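Local coordinates for protein transcriptional regulator (GntR family) (Enterococcus faecalis, PDB 3DDV) that probably regulates transcription as a member of the GntR family, through a UTRA domain of the kind that generally binds small-molecule effectors, at residues 17-20 and 21-24; 95-98 and 99-102; 132-136 and 137-141. One frame throughout, in Å; residues are numbered along the deposited sequence.

How the contacts relate
Three local contacts follow one another along the chain without nesting or crossing, each at a point where a strand of the antiparallel sheet ends. Contact 1 comes first, closing the turn from strand 8-16, outermost in this chain's sheet, into helix 20-26. Contact 2 does the same between strand 84-95, outermost on its other side, and helix 98-104. Contact 3 turns the end of inner strand 126-135 toward the short strand 141-142. Contacts 2 and 3 lie on the same side of the chain's centre, about 13 Å between their own centres, and meet where I100 packs on Q133. Contacts 1 and 3 sit on opposite sides, their centres about 26 Å apart.

Contact 1 (17-20 and 21-24)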
loop_
_atom_site.group_PDB
_atom_site.type_symbol
_atom_site.label_atom_id
_atom_site.label_comp_id
_atom_site.label_asym_id
_atom_site.label_seq_id
_atom_site.Cartn_x
_atom_site.Cartn_y
_atom_site.Cartn_z
ATOM N N LYS B 17 17.772 29.484 21.633
ATOM C CA LYS B 17 18.273 28.197 22.033
ATOM C C LYS B 17 17.231 27.245 21.469
ATOM O O LYS B 17 16.080 27.591 21.335
ATOM C CB LYS B 17 18.520 28.136 23.562
ATOM C CG LYS B 17 19.435 29.305 23.995
ATOM C CD LYS B 17 20.488 29.009 25.022
ATOM C CE LYS B 17 19.829 28.810 26.452
ATOM N NZ LYS B 17 20.620 29.326 27.664
ATOM N N PRO B 18 17.641 26.067 21.067
ATOM C CA PRO B 18 16.734 25.267 20.290
ATOM C C PRO B 18 15.632 24.643 21.114
ATOM O O PRO B 18 15.846 24.336 22.266
ATOM C CB PRO B 18 17.649 24.160 19.749
ATOM C CG PRO B 18 18.711 24.035 20.805
ATOM C CD PRO B 18 18.929 25.407 21.304
ATOM N N SER B 19 14.482 24.423 20.494
ATOM C CA SER B 19 13.418 23.588 21.055
ATOM C C SER B 19 13.795 22.075 21.004
ATOM O O SER B 19 14.801 21.682 20.394
ATOM C CB SER B 19 12.169 23.814 20.220
ATOM O OG SER B 19 12.290 23.149 18.966
ATOM N N SER B 20 12.974 21.217 21.593
ATOM C CA SER B 20 13.242 19.776 21.509
ATOM C C SER B 20 13.357 19.238 20.083
ATOM O O SER B 20 14.298 18.500 19.734
ATOM C CB SER B 20 12.131 19.007 22.215
ATOM O OG SER B 20 11.857 19.644 23.451
ATOM N N SER B 21 12.375 19.559 19.254
ATOM C CA SER B 21 12.403 19.000 17.924
ATOM C C SER B 21 13.629 19.587 17.211
ATOM O O SER B 21 14.280 18.906 16.417
ATOM C CB SER B 21 11.089 19.223 17.178
ATOM O OG SER B 21 11.073 20.449 16.556
ATOM N N GLU B 22 13.985 20.825 17.542
ATOM C CA GLU B 22 15.130 21.404 16.898
ATOM C C GLU B 22 16.398 20.696 17.374
ATOM O O GLU B 22 17.301 20.469 16.598
ATOM C CB GLU B 22 15.170 22.921 17.111
ATOM C CG GLU B 22 14.087 23.642 16.314
ATOM C CD GLU B 22 14.013 25.143 16.578
ATOM O OE1 GLU B 22 14.446 25.590 17.650
ATOM O OE2 GLU B 22 13.511 25.878 15.707
ATOM N N MET B 23 16.466 20.335 18.649
ATOM C CA MET B 23 17.645 19.631 19.179
ATOM C C MET B 23 17.794 18.286 18.478
ATOM O O MET B 23 18.861 17.914 18.009
ATOM C CB MET B 23 17.495 19.401 20.675
ATOM C CG MET B 23 17.625 20.678 21.486
ATOM S SD MET B 23 17.392 20.428 23.256
ATOM C CE MET B 23 18.607 19.124 23.464
ATOM N N GLU B 24 16.687 17.579 18.401
ATOM C CA GLU B 24 16.655 16.259 17.844
ATOM C C GLU B 24 17.083 16.252 16.341
ATOM O O GLU B 24 18.024 15.540 15.971
ATOM C CB GLU B 24 15.227 15.714 18.079
ATOM C CG GLU B 24 15.022 14.206 17.932
ATOM C CD GLU B 24 14.164 13.814 16.747
ATOM O OE1 GLU B 24 13.893 14.661 15.866
ATOM O OE2 GLU B 24 13.751 12.636 16.696
#
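The shortest polar bond of this turn runs from M23 N to S19 O (2.8 Å). E24 N repeats it on S20 O at 2.9 Å, and these two bonds form the first turn of the helix. S19 is the N-cap, and with E22 it makes a capping box. The hydroxyl S19 OG lies between its own backbone N and carbonyl carbon (chi1 75°), which brings it back to accept from E22 N at 3.2 Å. In return S19 N donates to E22 OE1 at 3.1 Å, almost straight (168°), meeting the carboxylate on its anti side and 25° out of its plane. The other oxygen, E22 OE2, is hydrogen-bonded to S54 OG, so both ends of the carboxylate are held. Just before the cap, P18 CG packs on M23 CG (3.6 Å), the pairing of a hydrophobic staple. The S21 side chain approaches a bound magnesium ion to about 3 Å. Leaving strand 8-16, the chain thus enters helix 20-26 with P18 and E22 both resting on I34 of the adjacent strand 34-43.

Contact 2 (95-98 and 99-102); sequences QASE and QIAE
S97 caps the first turn of helix 98-104 by accepting from I100 N, a side-chain N-cap at the point where strand 84-95 gives way to helix. Among the polar bonds, this one is nearly linear: I100 N to S97 OG spans 3.1 Å with an N-H...O angle of 175°. The hydroxyl reaches it because a chi1 of 78° turns S97 OG back over the start of the helix, toward its first amides. Behind the cap, the main chain takes up the helical pattern, A101 N donating to S97 O at 2.7 Å and E102 N to E98 O at 2.9 Å.

The apolar contacts lie on the buried side. The methyl A96 CB, one residue ahead of the cap, approaches I100 CG2 at 4.3 Å and A101 CB at 4.4 Å, the second pair occupying the positions of a hydrophobic staple, here made by two small side chains. A96 and I100 both rest on I112 of strand 111-121, which ties the start of the helix to the sheet, while the backbone of A96 bonds to G109 and D110.

Electrostatics act on the exposed side. E98 and E102, one turn apart, run side by side in the same direction, and their like charges probably disfavour the approach. A long, weak ion pair from E98 to R108 may relieve it in part. At the closest point E98 OE2 and E102 OE2 are 3.8 Å apart, the two carboxylate planes turned by 23°.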
loop_
_atom_site.group_PDB
_atom_site.type_symbol
_atom_site.label_atom_id
_atom_site.label_comp_id
_atom_site.label_asym_id
_atom_site.label_seq_id
_atom_site.Cartn_x
_atom_site.Cartn_y
_atom_site.Cartn_z
ATOM N N GLN B 95 -4.649 21.547 7.851
ATOM C CA GLN B 95 -5.489 22.751 7.741
ATOM C C GLN B 95 -4.734 24.020 8.115
ATOM O O GLN B 95 -3.937 23.997 9.034
ATOM C CB GLN B 95 -6.670 22.623 8.689
ATOM C CG GLN B 95 -7.324 21.273 8.660
ATOM C CD GLN B 95 -8.743 21.390 9.039
ATOM O OE1 GLN B 95 -9.090 21.191 10.187
ATOM N NE2 GLN B 95 -9.579 21.801 8.092
ATOM N N ALA B 96 -5.007 25.130 7.445
ATOM C CA ALA B 96 -4.351 26.408 7.784
ATOM C C ALA B 96 -4.795 26.903 9.141
ATOM O O ALA B 96 -5.988 26.931 9.426
ATOM C CB ALA B 96 -4.668 27.439 6.757
ATOM N N SER B 97 -3.833 27.257 9.991
ATOM C CA SER B 97 -4.120 27.969 11.255
ATOM C C SER B 97 -4.517 29.431 10.959
ATOM O O SER B 97 -4.373 29.936 9.822
ATOM C CB SER B 97 -2.922 27.937 12.187
ATOM O OG SER B 97 -1.962 28.883 11.764
ATOM N N GLU B 98 -5.035 30.108 11.977
ATOM C CA GLU B 98 -5.482 31.482 11.792
ATOM C C GLU B 98 -4.295 32.274 11.302
ATOM O O GLU B 98 -4.366 33.004 10.317
ATOM C CB GLU B 98 -5.964 32.041 13.116
ATOM C CG GLU B 98 -6.466 33.502 13.089
ATOM C CD GLU B 98 -6.536 34.078 14.532
ATOM O OE1 GLU B 98 -6.750 33.289 15.519
ATOM O OE2 GLU B 98 -6.355 35.320 14.676
ATOM N N GLN B 99 -3.194 32.068 12.013
ATOM C CA GLN B 99 -1.912 32.703 11.746
ATOM C C GLN B 99 -1.403 32.486 10.312
ATOM O O GLN B 99 -1.157 33.439 9.557
ATOM C CB GLN B 99 -0.906 32.152 12.774
ATOM C CG GLN B 99 0.444 32.773 12.722
ATOM C CD GLN B 99 0.383 34.288 12.861
ATOM O OE1 GLN B 99 0.021 35.033 11.900
ATOM N NE2 GLN B 99 0.747 34.771 14.072
ATOM N N ILE B 100 -1.263 31.222 9.931
ATOM C CA ILE B 100 -0.799 30.897 8.582
ATOM C C ILE B 100 -1.799 31.341 7.536
ATOM O O ILE B 100 -1.417 31.699 6.436
ATOM C CB ILE B 100 -0.418 29.395 8.443
ATOM C CG1 ILE B 100 1.053 29.232 8.848
ATOM C CG2 ILE B 100 -0.649 28.895 7.000
ATOM C CD1 ILE B 100 1.334 27.965 9.465
ATOM N N ALA B 101 -3.073 31.357 7.897
ATOM C CA ALA B 101 -4.070 31.924 7.017
ATOM C C ALA B 101 -3.777 33.418 6.762
ATOM O O ALA B 101 -3.729 33.845 5.588
ATOM C CB ALA B 101 -5.433 31.732 7.596
ATOM N N GLU B 102 -3.559 34.192 7.842
ATOM C CA GLU B 102 -3.262 35.625 7.692
ATOM C C GLU B 102 -2.087 35.782 6.782
ATOM O O GLU B 102 -2.156 36.533 5.839
ATOM C CB GLU B 102 -2.876 36.330 8.978
ATOM C CG GLU B 102 -3.864 36.272 10.168
ATOM C CD GLU B 102 -3.309 37.057 11.390
ATOM O OE1 GLU B 102 -2.746 38.176 11.131
ATOM O OE2 GLU B 102 -3.418 36.559 12.564
#

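Contact 3 (132-136 and 137-141)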
loop_
_atom_site.group_PDB
_atom_site.type_symbol
_atom_site.label_atom_id
_atom_site.label_comp_id
_atom_site.label_asym_id
_atom_site.label_seq_id
_atom_site.Cartn_x
_atom_site.Cartn_y
_atom_site.Cartn_z
ATOM N N THR B 132 7.895 23.961 5.893
ATOM C CA THR B 132 7.253 24.805 4.960
ATOM C C THR B 132 5.798 24.443 4.816
ATOM O O THR B 132 5.430 23.283 4.800
ATOM C CB THR B 132 7.911 24.676 3.658
ATOM O OG1 THR B 132 9.260 25.085 3.801
ATOM C CG2 THR B 132 7.208 25.542 2.657
ATOM N N GLN B 133 4.993 25.475 4.682
ATOM C CA GLN B 133 3.582 25.336 4.581
ATOM C C GLN B 133 3.121 26.065 3.288
ATOM O O GLN B 133 3.213 27.326 3.165
ATOM C CB GLN B 133 3.036 25.971 5.842
ATOM C CG GLN B 133 1.948 25.184 6.502
ATOM C CD GLN B 133 1.965 25.258 7.964
ATOM O OE1 GLN B 133 3.024 25.212 8.578
ATOM N NE2 GLN B 133 0.793 25.348 8.557
ATOM N N TYR B 134 2.706 25.280 2.295
ATOM C CA TYR B 134 2.264 25.801 0.976
ATOM C C TYR B 134 0.739 25.857 0.930
ATOM O O TYR B 134 0.064 24.919 1.386
ATOM C CB TYR B 134 2.672 24.852 -0.144
ATOM C CG TYR B 134 4.141 24.619 -0.259
ATOM C CD1 TYR B 134 4.930 25.437 -1.042
ATOM C CD2 TYR B 134 4.724 23.549 0.359
ATOM C CE1 TYR B 134 6.279 25.209 -1.159
ATOM C CE2 TYR B 134 6.037 23.327 0.260
ATOM C CZ TYR B 134 6.827 24.160 -0.492
ATOM O OH TYR B 134 8.170 23.919 -0.539
ATOM N N ALA B 135 0.195 26.943 0.392
ATOM C CA ALA B 135 -1.223 27.005 0.018
ATOM C C ALA B 135 -1.536 25.925 -1.002
ATOM O O ALA B 135 -1.009 25.979 -2.097
ATOM C CB ALA B 135 -1.536 28.344 -0.589
ATOM N N GLY B 136 -2.410 24.983 -0.646
ATOM C CA GLY B 136 -2.662 23.795 -1.444
ATOM C C GLY B 136 -3.049 24.134 -2.868
ATOM O O GLY B 136 -2.464 23.621 -3.822
ATOM N N SER B 137 -3.993 25.064 -2.966
ATOM C CA SER B 137 -4.622 25.445 -4.204
ATOM C C SER B 137 -3.660 26.201 -5.134
ATOM O O SER B 137 -3.811 26.181 -6.338
ATOM C CB SER B 137 -5.789 26.348 -3.869
ATOM O OG SER B 137 -5.295 27.662 -3.664
ATOM N N ARG B 138 -2.644 26.806 -4.558
ATOM C CA ARG B 138 -1.699 27.553 -5.334
ATOM C C ARG B 138 -0.425 26.805 -5.573
ATOM O O ARG B 138 0.487 27.351 -6.130
ATOM C CB ARG B 138 -1.370 28.859 -4.639
ATOM C CG ARG B 138 -2.559 29.693 -4.318
ATOM C CD ARG B 138 -2.145 31.039 -3.822
ATOM N NE ARG B 138 -3.199 31.666 -3.044
ATOM C CZ ARG B 138 -2.989 32.360 -1.941
ATOM N NH1 ARG B 138 -1.764 32.523 -1.492
ATOM N NH2 ARG B 138 -4.001 32.889 -1.288
ATOM N N PHE B 139 -0.337 25.557 -5.161
ATOM C CA PHE B 139 0.936 24.873 -5.257
ATOM C C PHE B 139 0.855 23.411 -5.632
ATOM O O PHE B 139 -0.105 22.759 -5.347
ATOM C CB PHE B 139 1.671 25.023 -3.936
ATOM C CG PHE B 139 3.029 24.445 -3.936
ATOM C CD1 PHE B 139 4.039 25.059 -4.586
ATOM C CD2 PHE B 139 3.294 23.291 -3.282
ATOM C CE1 PHE B 139 5.268 24.530 -4.586
ATOM C CE2 PHE B 139 4.534 22.771 -3.285
ATOM C CZ PHE B 139 5.515 23.389 -3.934
ATOM N N GLU B 140 1.896 22.927 -6.279
ATOM C CA GLU B 140 2.124 21.537 -6.583
ATOM C C GLU B 140 3.567 21.146 -6.362
ATOM O O GLU B 140 4.429 21.772 -6.872
ATOM C CB GLU B 140 1.831 21.292 -8.071
ATOM C CG GLU B 140 0.398 21.495 -8.511
ATOM C CD GLU B 140 -0.584 20.515 -7.860
ATOM O OE1 GLU B 140 -0.286 19.306 -7.760
ATOM O OE2 GLU B 140 -1.674 20.963 -7.458
ATOM N N PHE B 141 3.847 20.064 -5.677
ATOM C CA PHE B 141 5.222 19.670 -5.427
ATOM C C PHE B 141 5.566 18.611 -6.459
ATOM O O PHE B 141 4.879 17.613 -6.593
ATOM C CB PHE B 141 5.266 19.187 -3.989
ATOM C CG PHE B 141 6.576 18.632 -3.516
ATOM C CD1 PHE B 141 7.025 17.388 -3.932
ATOM C CD2 PHE B 141 7.293 19.288 -2.534
ATOM C CE1 PHE B 141 8.200 16.837 -3.421
ATOM C CE2 PHE B 141 8.474 18.780 -2.055
ATOM C CZ PHE B 141 8.928 17.538 -2.483
#
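Two first torsions bring the rings of Y134 and F139 together: F139 sends CG anti to its backbone N (chi1 -176°), while Y134 holds CG beside its own N (chi1 -60°). The tight turn between them brings the two residues to the same side, and the rings form an offset stack with centroids 3.8 Å apart and planes only 5° from parallel. F139 CE2 stands over the centre of the tyrosine ring and Y134 CD1 over the centre of the phenylalanine ring. T132 CG2 takes the opposite face of Y134, displaced toward the rim, so the tyrosine is sandwiched between a methyl group and a phenyl ring.

Two overlapping type I beta turns make the reversal. R138 N donates to A135 O at 3.1 Å in a clearly bent bond, and F139 N donates to G136 O at 3.2 Å, much straighter. R138 runs out in an extended chain past A135, whose CB lies over one face of the guanidinium and 4.1 Å from R138 CB. Its terminal NH1 is bonded to L104 O.

The second subunit closes the outer side: S92 OG of that chain is hydrogen-bonded to both G136 O and F139 O, which must share its one proton, and E140 makes a salt bridge to its R114. F141 then pairs antiparallel with a strand of the same subunit. The whole is a turn at the end of a central strand, braced by an aromatic stack, that passes the chain into a sheet continuing across the interface between two UTRA-domain subunits.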